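Local coordinates for protein chitinase (Paenibacillus sp. FPU-7, PDB 5GZT) that probably hydrolyses internal beta-1,4 linkages between N-acetylglucosamine units of chitin and chitodextrins, acting as an endochitinase, at residues D425-R437 and Y463-D477. Residues are numbered along the deposited sequence; the frame is centred on the assembly and turned at random.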
ATOM      1  N   ASP B 425     -25.462 -14.755  -4.683  1.00 42.81           N
ATOM      2  CA  ASP B 425     -24.066 -14.220  -4.588  1.00 40.66           C
ATOM      3  C   ASP B 425     -23.914 -13.363  -3.341  1.00 31.70           C
ATOM      4  O   ASP B 425     -22.964 -13.577  -2.518  1.00 37.60           O
ATOM      5  CB  ASP B 425     -23.704 -13.420  -5.854  1.00 40.96           C
ATOM      6  CG  ASP B 425     -23.524 -14.307  -7.093  1.00 42.29           C
ATOM      7  OD1 ASP B 425     -23.360 -15.551  -6.979  1.00 43.18           O
ATOM      8  OD2 ASP B 425     -23.556 -13.736  -8.197  1.00 40.75           O
ATOM      9  N   LYS B 426     -24.912 -12.501  -3.166  1.00 31.01           N
ATOM     10  CA  LYS B 426     -24.968 -11.569  -2.048  1.00 36.00           C
ATOM     11  C   LYS B 426     -24.715 -12.197  -0.644  1.00 39.96           C
ATOM     12  O   LYS B 426     -23.713 -11.884  -0.017  1.00 40.32           O
ATOM     13  CB  LYS B 426     -26.244 -10.765  -2.149  1.00 37.30           C
ATOM     14  CG  LYS B 426     -26.384  -9.692  -1.078  1.00 42.78           C
ATOM     15  CD  LYS B 426     -27.486  -8.686  -1.393  1.00 40.89           C
ATOM     16  CE  LYS B 426     -27.335  -7.563  -0.392  1.00 47.16           C
ATOM     17  NZ  LYS B 426     -28.314  -6.480  -0.581  1.00 46.43           N
ATOM     18  N   ALA B 427     -25.545 -13.151  -0.181  1.00 45.48           N
ATOM     19  CA  ALA B 427     -25.242 -13.886   1.100  1.00 39.39           C
ATOM     20  C   ALA B 427     -24.062 -14.853   0.945  1.00 34.18           C
ATOM     21  O   ALA B 427     -23.272 -15.097   1.880  1.00 36.30           O
ATOM     22  CB  ALA B 427     -26.500 -14.656   1.591  1.00 42.29           C
ATOM     23  N   ASN B 428     -23.909 -15.404  -0.247  1.00 35.48           N
ATOM     24  CA  ASN B 428     -22.838 -16.376  -0.461  1.00 34.79           C
ATOM     25  C   ASN B 428     -21.465 -15.766  -0.275  1.00 38.79           C
ATOM     26  O   ASN B 428     -20.532 -16.413   0.311  1.00 43.30           O
ATOM     27  CB  ASN B 428     -23.002 -17.059  -1.854  1.00 39.10           C
ATOM     28  CG  ASN B 428     -24.206 -18.069  -1.894  1.00 46.55           C
ATOM     29  OD1 ASN B 428     -24.812 -18.340  -0.860  1.00 47.91           O
ATOM     30  ND2 ASN B 428     -24.550 -18.593  -3.072  1.00 41.16           N
ATOM     31  N   PHE B 429     -21.314 -14.514  -0.764  1.00 38.84           N
ATOM     32  CA  PHE B 429     -20.021 -13.786  -0.611  1.00 33.79           C
ATOM     33  C   PHE B 429     -19.745 -13.655   0.897  1.00 30.20           C
ATOM     34  O   PHE B 429     -18.616 -13.904   1.424  1.00 32.37           O
ATOM     35  CB  PHE B 429     -20.156 -12.415  -1.371  1.00 37.50           C
ATOM     36  CG  PHE B 429     -18.883 -11.571  -1.439  1.00 36.76           C
ATOM     37  CD1 PHE B 429     -17.622 -12.146  -1.694  1.00 41.28           C
ATOM     38  CD2 PHE B 429     -18.964 -10.177  -1.322  1.00 34.71           C
ATOM     39  CE1 PHE B 429     -16.477 -11.348  -1.801  1.00 37.18           C
ATOM     40  CE2 PHE B 429     -17.828  -9.396  -1.432  1.00 35.71           C
ATOM     41  CZ  PHE B 429     -16.589  -9.984  -1.642  1.00 34.92           C
ATOM     42  N   THR B 430     -20.777 -13.320   1.647  1.00 32.64           N
ATOM     43  CA  THR B 430     -20.600 -13.186   3.122  1.00 37.04           C
ATOM     44  C   THR B 430     -20.079 -14.464   3.785  1.00 34.46           C
ATOM     45  O   THR B 430     -19.094 -14.481   4.584  1.00 36.83           O
ATOM     46  CB  THR B 430     -21.942 -12.748   3.767  1.00 39.76           C
ATOM     47  OG1 THR B 430     -22.317 -11.465   3.242  1.00 38.49           O
ATOM     48  CG2 THR B 430     -21.811 -12.687   5.299  1.00 40.46           C
ATOM     49  N   ALA B 431     -20.729 -15.559   3.413  1.00 39.39           N
ATOM     50  CA  ALA B 431     -20.361 -16.905   3.944  1.00 39.25           C
ATOM     51  C   ALA B 431     -18.948 -17.307   3.529  1.00 39.42           C
ATOM     52  O   ALA B 431     -18.137 -17.771   4.344  1.00 36.52           O
ATOM     53  CB  ALA B 431     -21.381 -17.923   3.440  1.00 38.15           C
ATOM     54  N   LEU B 432     -18.626 -17.069   2.251  1.00 37.45           N
ATOM     55  CA  LEU B 432     -17.276 -17.375   1.779  1.00 37.47           C
ATOM     56  C   LEU B 432     -16.221 -16.629   2.566  1.00 35.95           C
ATOM     57  O   LEU B 432     -15.186 -17.180   2.974  1.00 34.63           O
ATOM     58  CB  LEU B 432     -17.180 -17.111   0.248  1.00 40.44           C
ATOM     59  CG  LEU B 432     -15.828 -17.155  -0.431  1.00 42.94           C
ATOM     60  CD1 LEU B 432     -15.029 -18.431  -0.146  1.00 48.80           C
ATOM     61  CD2 LEU B 432     -16.099 -16.988  -1.925  1.00 45.63           C
ATOM     62  N   LEU B 433     -16.483 -15.343   2.790  1.00 42.52           N
ATOM     63  CA  LEU B 433     -15.525 -14.513   3.545  1.00 39.61           C
ATOM     64  C   LEU B 433     -15.396 -14.984   4.983  1.00 31.79           C
ATOM     65  O   LEU B 433     -14.291 -15.053   5.557  1.00 32.63           O
ATOM     66  CB  LEU B 433     -15.943 -13.031   3.465  1.00 36.06           C
ATOM     67  CG  LEU B 433     -15.712 -12.381   2.083  1.00 35.48           C
ATOM     68  CD1 LEU B 433     -16.375 -11.022   2.047  1.00 34.56           C
ATOM     69  CD2 LEU B 433     -14.244 -12.270   1.739  1.00 34.82           C
ATOM     70  N   LYS B 434     -16.541 -15.249   5.582  1.00 37.46           N
ATOM     71  CA  LYS B 434     -16.564 -15.854   6.945  1.00 39.86           C
ATOM     72  C   LYS B 434     -15.665 -17.087   7.048  1.00 36.44           C
ATOM     73  O   LYS B 434     -14.730 -17.197   7.902  1.00 36.18           O
ATOM     74  CB  LYS B 434     -18.010 -16.219   7.238  1.00 45.97           C
ATOM     75  CG  LYS B 434     -18.264 -16.799   8.619  1.00 52.12           C
ATOM     76  CD  LYS B 434     -19.774 -16.931   8.809  1.00 59.18           C
ATOM     77  CE  LYS B 434     -20.141 -17.363  10.224  1.00 63.03           C
ATOM     78  NZ  LYS B 434     -19.516 -18.666  10.542  1.00 61.97           N
ATOM     79  N   LEU B 435     -15.911 -18.017   6.125  1.00 38.74           N
ATOM     80  CA  LEU B 435     -15.141 -19.232   6.101  1.00 37.21           C
ATOM     81  C   LEU B 435     -13.657 -18.979   6.049  1.00 44.56           C
ATOM     82  O   LEU B 435     -12.887 -19.539   6.835  1.00 46.36           O
ATOM     83  CB  LEU B 435     -15.582 -20.121   4.953  1.00 42.89           C
ATOM     84  CG  LEU B 435     -14.922 -21.508   4.863  1.00 44.22           C
ATOM     85  CD1 LEU B 435     -14.994 -22.315   6.173  1.00 48.97           C
ATOM     86  CD2 LEU B 435     -15.595 -22.246   3.717  1.00 47.71           C
ATOM     87  N   LEU B 436     -13.234 -18.090   5.155  1.00 43.67           N
ATOM     88  CA  LEU B 436     -11.796 -17.881   4.923  1.00 39.43           C
ATOM     89  C   LEU B 436     -11.154 -17.299   6.145  1.00 32.05           C
ATOM     90  O   LEU B 436      -9.966 -17.585   6.511  1.00 33.61           O
ATOM     91  CB  LEU B 436     -11.598 -16.897   3.722  1.00 43.61           C
ATOM     92  CG  LEU B 436     -11.847 -17.471   2.331  1.00 40.77           C
ATOM     93  CD1 LEU B 436     -12.183 -16.350   1.360  1.00 45.64           C
ATOM     94  CD2 LEU B 436     -10.628 -18.247   1.905  1.00 35.00           C
ATOM     95  N   ARG B 437     -11.889 -16.358   6.716  1.00 35.75           N
ATOM     96  CA  ARG B 437     -11.409 -15.755   7.973  1.00 40.16           C
ATOM     97  C   ARG B 437     -11.247 -16.902   9.050  1.00 38.18           C
ATOM     98  O   ARG B 437     -10.193 -17.032   9.714  1.00 37.75           O
ATOM     99  CB  ARG B 437     -12.410 -14.704   8.450  1.00 42.69           C
ATOM    100  CG  ARG B 437     -11.906 -13.639   9.414  1.00 41.12           C
ATOM    101  CD  ARG B 437     -10.510 -13.824   9.938  1.00 43.75           C
ATOM    102  NE  ARG B 437      -9.549 -12.951   9.350  1.00 45.53           N
ATOM    103  CZ  ARG B 437      -8.231 -13.151   9.277  1.00 47.63           C
ATOM    104  NH1 ARG B 437      -7.629 -14.260   9.665  1.00 49.60           N
ATOM    105  NH2 ARG B 437      -7.496 -12.204   8.709  1.00 58.99           N
ATOM    106  N   TYR B 463     -22.961  -1.978  -6.955  1.00 35.09           N
ATOM    107  CA  TYR B 463     -22.115  -2.850  -6.177  1.00 33.17           C
ATOM    108  C   TYR B 463     -22.474  -2.881  -4.665  1.00 34.19           C
ATOM    109  O   TYR B 463     -22.501  -3.940  -4.088  1.00 37.06           O
ATOM    110  CB  TYR B 463     -20.619  -2.487  -6.324  1.00 27.77           C
ATOM    111  CG  TYR B 463     -19.748  -3.441  -5.566  1.00 26.11           C
ATOM    112  CD1 TYR B 463     -19.470  -3.215  -4.268  1.00 25.05           C
ATOM    113  CD2 TYR B 463     -19.247  -4.640  -6.159  1.00 26.35           C
ATOM    114  CE1 TYR B 463     -18.716  -4.125  -3.517  1.00 29.49           C
ATOM    115  CE2 TYR B 463     -18.493  -5.548  -5.417  1.00 26.69           C
ATOM    116  CZ  TYR B 463     -18.255  -5.303  -4.087  1.00 25.89           C
ATOM    117  OH  TYR B 463     -17.445  -6.100  -3.293  1.00 30.04           O
ATOM    118  N   THR B 464     -22.636  -1.741  -4.014  1.00 30.79           N
ATOM    119  CA  THR B 464     -22.950  -1.689  -2.570  1.00 35.68           C
ATOM    120  C   THR B 464     -24.330  -2.402  -2.206  1.00 31.08           C
ATOM    121  O   THR B 464     -24.492  -3.024  -1.138  1.00 47.36           O
ATOM    122  CB  THR B 464     -22.932  -0.227  -2.052  1.00 30.68           C
ATOM    123  OG1 THR B 464     -23.708   0.579  -2.902  1.00 31.13           O
ATOM    124  CG2 THR B 464     -21.503   0.306  -2.048  1.00 31.51           C
ATOM    125  N   ASP B 465     -25.255  -2.270  -3.145  1.00 35.07           N
ATOM    126  CA  ASP B 465     -26.566  -2.939  -3.163  1.00 39.42           C
ATOM    127  C   ASP B 465     -26.478  -4.449  -3.368  1.00 46.25           C
ATOM    128  O   ASP B 465     -27.451  -5.130  -3.113  1.00 47.08           O
ATOM    129  CB  ASP B 465     -27.423  -2.392  -4.303  1.00 36.10           C
ATOM    130  CG  ASP B 465     -28.057  -1.038  -3.992  1.00 35.34           C
ATOM    131  OD1 ASP B 465     -28.063  -0.539  -2.848  1.00 38.31           O
ATOM    132  OD2 ASP B 465     -28.605  -0.479  -4.934  1.00 34.36           O
ATOM    133  N   SER B 466     -25.329  -4.960  -3.822  1.00 42.10           N
ATOM    134  CA  SER B 466     -25.144  -6.359  -4.159  1.00 36.86           C
ATOM    135  C   SER B 466     -24.354  -7.117  -3.111  1.00 36.38           C
ATOM    136  O   SER B 466     -24.175  -8.333  -3.242  1.00 37.60           O
ATOM    137  CB  SER B 466     -24.429  -6.469  -5.515  1.00 32.96           C
ATOM    138  OG  SER B 466     -25.208  -5.858  -6.547  1.00 31.69           O
ATOM    139  N   VAL B 467     -23.903  -6.438  -2.064  1.00 31.09           N
ATOM    140  CA  VAL B 467     -23.115  -7.087  -1.035  1.00 33.46           C
ATOM    141  C   VAL B 467     -23.584  -6.574   0.329  1.00 30.68           C
ATOM    142  O   VAL B 467     -24.366  -5.610   0.408  1.00 37.61           O
ATOM    143  CB  VAL B 467     -21.575  -6.869  -1.194  1.00 38.40           C
ATOM    144  CG1 VAL B 467     -21.061  -7.295  -2.570  1.00 39.60           C
ATOM    145  CG2 VAL B 467     -21.218  -5.414  -0.976  1.00 41.29           C
ATOM    146  N   GLU B 468     -23.102  -7.251   1.367  1.00 31.10           N
ATOM    147  CA  GLU B 468     -23.548  -7.051   2.773  1.00 36.67           C
ATOM    148  C   GLU B 468     -22.450  -6.406   3.582  1.00 34.72           C
ATOM    149  O   GLU B 468     -21.710  -7.059   4.347  1.00 36.53           O
ATOM    150  CB  GLU B 468     -24.038  -8.390   3.406  1.00 37.52           C
ATOM    151  CG  GLU B 468     -25.187  -9.056   2.614  1.00 41.80           C
ATOM    152  CD  GLU B 468     -25.721 -10.383   3.227  1.00 41.36           C
ATOM    153  OE1 GLU B 468     -24.925 -11.283   3.599  1.00 44.24           O
ATOM    154  OE2 GLU B 468     -26.963 -10.488   3.303  1.00 42.21           O
ATOM    155  N   LEU B 469     -22.325  -5.088   3.394  1.00 40.41           N
ATOM    156  CA  LEU B 469     -21.122  -4.403   3.846  1.00 36.82           C
ATOM    157  C   LEU B 469     -20.939  -4.520   5.335  1.00 37.17           C
ATOM    158  O   LEU B 469     -19.830  -4.842   5.837  1.00 37.25           O
ATOM    159  CB  LEU B 469     -21.103  -2.919   3.391  1.00 36.58           C
ATOM    160  CG  LEU B 469     -21.030  -2.698   1.884  1.00 38.66           C
ATOM    161  CD1 LEU B 469     -21.354  -1.261   1.557  1.00 43.32           C
ATOM    162  CD2 LEU B 469     -19.647  -3.060   1.387  1.00 37.23           C
ATOM    163  N   THR B 470     -22.026  -4.263   6.057  1.00 38.89           N
ATOM    164  CA  THR B 470     -21.984  -4.303   7.514  1.00 35.10           C
ATOM    165  C   THR B 470     -21.678  -5.732   7.917  1.00 36.51           C
ATOM    166  O   THR B 470     -20.862  -5.968   8.824  1.00 35.01           O
ATOM    167  CB  THR B 470     -23.329  -3.792   8.109  1.00 40.92           C
ATOM    168  OG1 THR B 470     -23.394  -2.352   7.977  1.00 41.10           O
ATOM    169  CG2 THR B 470     -23.447  -4.178   9.597  1.00 40.73           C
ATOM    170  N   LYS B 471     -22.272  -6.703   7.195  1.00 36.53           N
ATOM    171  CA  LYS B 471     -21.952  -8.115   7.459  1.00 38.74           C
ATOM    172  C   LYS B 471     -20.554  -8.573   7.125  1.00 41.09           C
ATOM    173  O   LYS B 471     -19.957  -9.271   7.928  1.00 38.22           O
ATOM    174  CB  LYS B 471     -22.984  -9.038   6.847  1.00 43.72           C
ATOM    175  CG  LYS B 471     -24.358  -8.823   7.471  1.00 48.02           C
ATOM    176  CD  LYS B 471     -25.351  -9.905   7.079  1.00 57.33           C
ATOM    177  CE  LYS B 471     -26.725  -9.303   6.810  1.00 63.65           C
ATOM    178  NZ  LYS B 471     -27.720 -10.402   6.811  1.00 65.94           N
ATOM    179  N   ILE B 472     -19.989  -8.178   5.977  1.00 40.92           N
ATOM    180  CA  ILE B 472     -18.645  -8.708   5.612  1.00 36.17           C
ATOM    181  C   ILE B 472     -17.528  -7.981   6.281  1.00 32.80           C
ATOM    182  O   ILE B 472     -16.439  -8.515   6.455  1.00 35.79           O
ATOM    183  CB  ILE B 472     -18.408  -8.694   4.084  1.00 42.76           C
ATOM    184  CG1 ILE B 472     -18.337  -7.274   3.494  1.00 40.22           C
ATOM    185  CG2 ILE B 472     -19.474  -9.501   3.379  1.00 43.27           C
ATOM    186  CD1 ILE B 472     -18.579  -7.207   1.989  1.00 43.86           C
ATOM    187  N   THR B 473     -17.762  -6.749   6.690  1.00 32.82           N
ATOM    188  CA  THR B 473     -16.649  -5.918   7.173  1.00 32.18           C
ATOM    189  C   THR B 473     -15.931  -6.486   8.354  1.00 34.62           C
ATOM    190  O   THR B 473     -14.692  -6.367   8.441  1.00 37.57           O
ATOM    191  CB  THR B 473     -17.115  -4.442   7.424  1.00 34.68           C
ATOM    192  OG1 THR B 473     -17.445  -3.834   6.169  1.00 37.68           O
ATOM    193  CG2 THR B 473     -16.058  -3.627   7.986  1.00 37.36           C
ATOM    194  N   PRO B 474     -16.668  -7.132   9.309  1.00 34.44           N
ATOM    195  CA  PRO B 474     -15.905  -7.760  10.397  1.00 32.43           C
ATOM    196  C   PRO B 474     -14.942  -8.853   9.984  1.00 31.30           C
ATOM    197  O   PRO B 474     -13.931  -9.069  10.642  1.00 33.74           O
ATOM    198  CB  PRO B 474     -17.001  -8.314  11.315  1.00 39.03           C
ATOM    199  CG  PRO B 474     -18.120  -7.380  11.137  1.00 36.03           C
ATOM    200  CD  PRO B 474     -18.087  -7.014   9.651  1.00 35.86           C
ATOM    201  N   TYR B 475     -15.174  -9.508   8.864  1.00 33.72           N
ATOM    202  CA  TYR B 475     -14.176 -10.471   8.401  1.00 36.41           C
ATOM    203  C   TYR B 475     -12.925  -9.908   7.694  1.00 38.34           C
ATOM    204  O   TYR B 475     -11.943 -10.651   7.519  1.00 36.56           O
ATOM    205  CB  TYR B 475     -14.868 -11.448   7.490  1.00 39.58           C
ATOM    206  CG  TYR B 475     -16.106 -12.030   8.082  1.00 39.76           C
ATOM    207  CD1 TYR B 475     -16.098 -12.627   9.353  1.00 43.18           C
ATOM    208  CD2 TYR B 475     -17.324 -11.996   7.366  1.00 45.66           C
ATOM    209  CE1 TYR B 475     -17.285 -13.157   9.888  1.00 46.63           C
ATOM    210  CE2 TYR B 475     -18.503 -12.516   7.889  1.00 44.16           C
ATOM    211  CZ  TYR B 475     -18.486 -13.100   9.140  1.00 46.15           C
ATOM    212  OH  TYR B 475     -19.688 -13.621   9.596  1.00 53.91           O
ATOM    213  N   LEU B 476     -12.939  -8.605   7.325  1.00 38.84           N
ATOM    214  CA  LEU B 476     -11.923  -8.008   6.411  1.00 33.31           C
ATOM    215  C   LEU B 476     -10.945  -7.088   7.114  1.00 28.69           C
ATOM    216  O   LEU B 476     -11.358  -6.271   7.859  1.00 35.76           O
ATOM    217  CB  LEU B 476     -12.668  -7.242   5.298  1.00 36.25           C
ATOM    218  CG  LEU B 476     -13.679  -8.085   4.531  1.00 36.27           C
ATOM    219  CD1 LEU B 476     -14.515  -7.273   3.575  1.00 39.94           C
ATOM    220  CD2 LEU B 476     -13.026  -9.235   3.791  1.00 35.59           C
ATOM    221  N   ASP B 477      -9.647  -7.209   6.913  1.00 28.51           N
ATOM    222  CA  ASP B 477      -8.743  -6.137   7.357  1.00 32.09           C
ATOM    223  C   ASP B 477      -8.996  -4.752   6.696  1.00 30.74           C
ATOM    224  O   ASP B 477      -8.782  -3.667   7.326  1.00 34.23           O
ATOM    225  CB  ASP B 477      -7.285  -6.532   7.128  1.00 35.87           C
ATOM    226  CG  ASP B 477      -6.855  -7.734   7.988  1.00 37.45           C
ATOM    227  OD1 ASP B 477      -7.274  -8.850   7.604  1.00 37.35           O
ATOM    228  OD2 ASP B 477      -6.072  -7.527   8.971  1.00 35.86           O
TER
HETATM  229  O   HOH W   1     -21.977  -9.961   0.768  1.00 32.12           O
HETATM  230  O   HOH W   2     -26.959  -4.274   1.116  1.00 52.39           O
HETATM  231  O   HOH W   3      -9.477  -9.905   8.404  1.00 44.40           O
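Tyr475 lays one face of its ring against helix 425-447 at Lys434, whose CA stands 3.8 Å from the ring centroid and 2° off the ring normal, a CH-pi contact made almost squarely over the centre. The lysine chain then follows the ring outward until its CD lies 3.4 Å from Tyr475 OH; its amine turns away to a salt bridge with Glu438.

Toward the start of the helix, Thr430 OG1 donates to the anti lone pair of Glu468 OE1 over 2.6 Å. With chi1 at -62°, that hydroxyl is placed beside its own backbone N and the methyl is turned toward Lys471 CB. A water also donates to Thr430 OG1 and to Lys426 O while accepting from the backbone N of Glu468, the N-cap residue of helix 469-472. Lys426, its chain fully extended, runs past the carbonyl of Ser466 to give NZ to Asp465 O at 3.0 Å, a donor 49° out of the carbonyl plane; a second water links NZ to Val467 O.

Beneath this polar margin, Leu433 CD1 meets Ile472 CG2 at 3.7 Å and also lies over one face of Phe429, whose CD2 touches Val467 CG1. At the far end Arg437, bent at chi2 and chi3, faces Asp477 OD1 edge-on from NH2, a long salt bridge of 3.5 Å; a water accepts from NH2 and donates to Asp477 OD1 and to Tyr475 O. Arg437 NH2 also donates to Tyr451 O, and Asp477 OD2 accepts from Thr252 OG1.

Both segments belong to a family 18 TIM-barrel domain: Phe429 and Leu433 also pack on Ile455 of strand 452-457, helix 382-398 flanks helix 425-447 through Leu432 and Leu436, and 463-477 leads into strand 478-481.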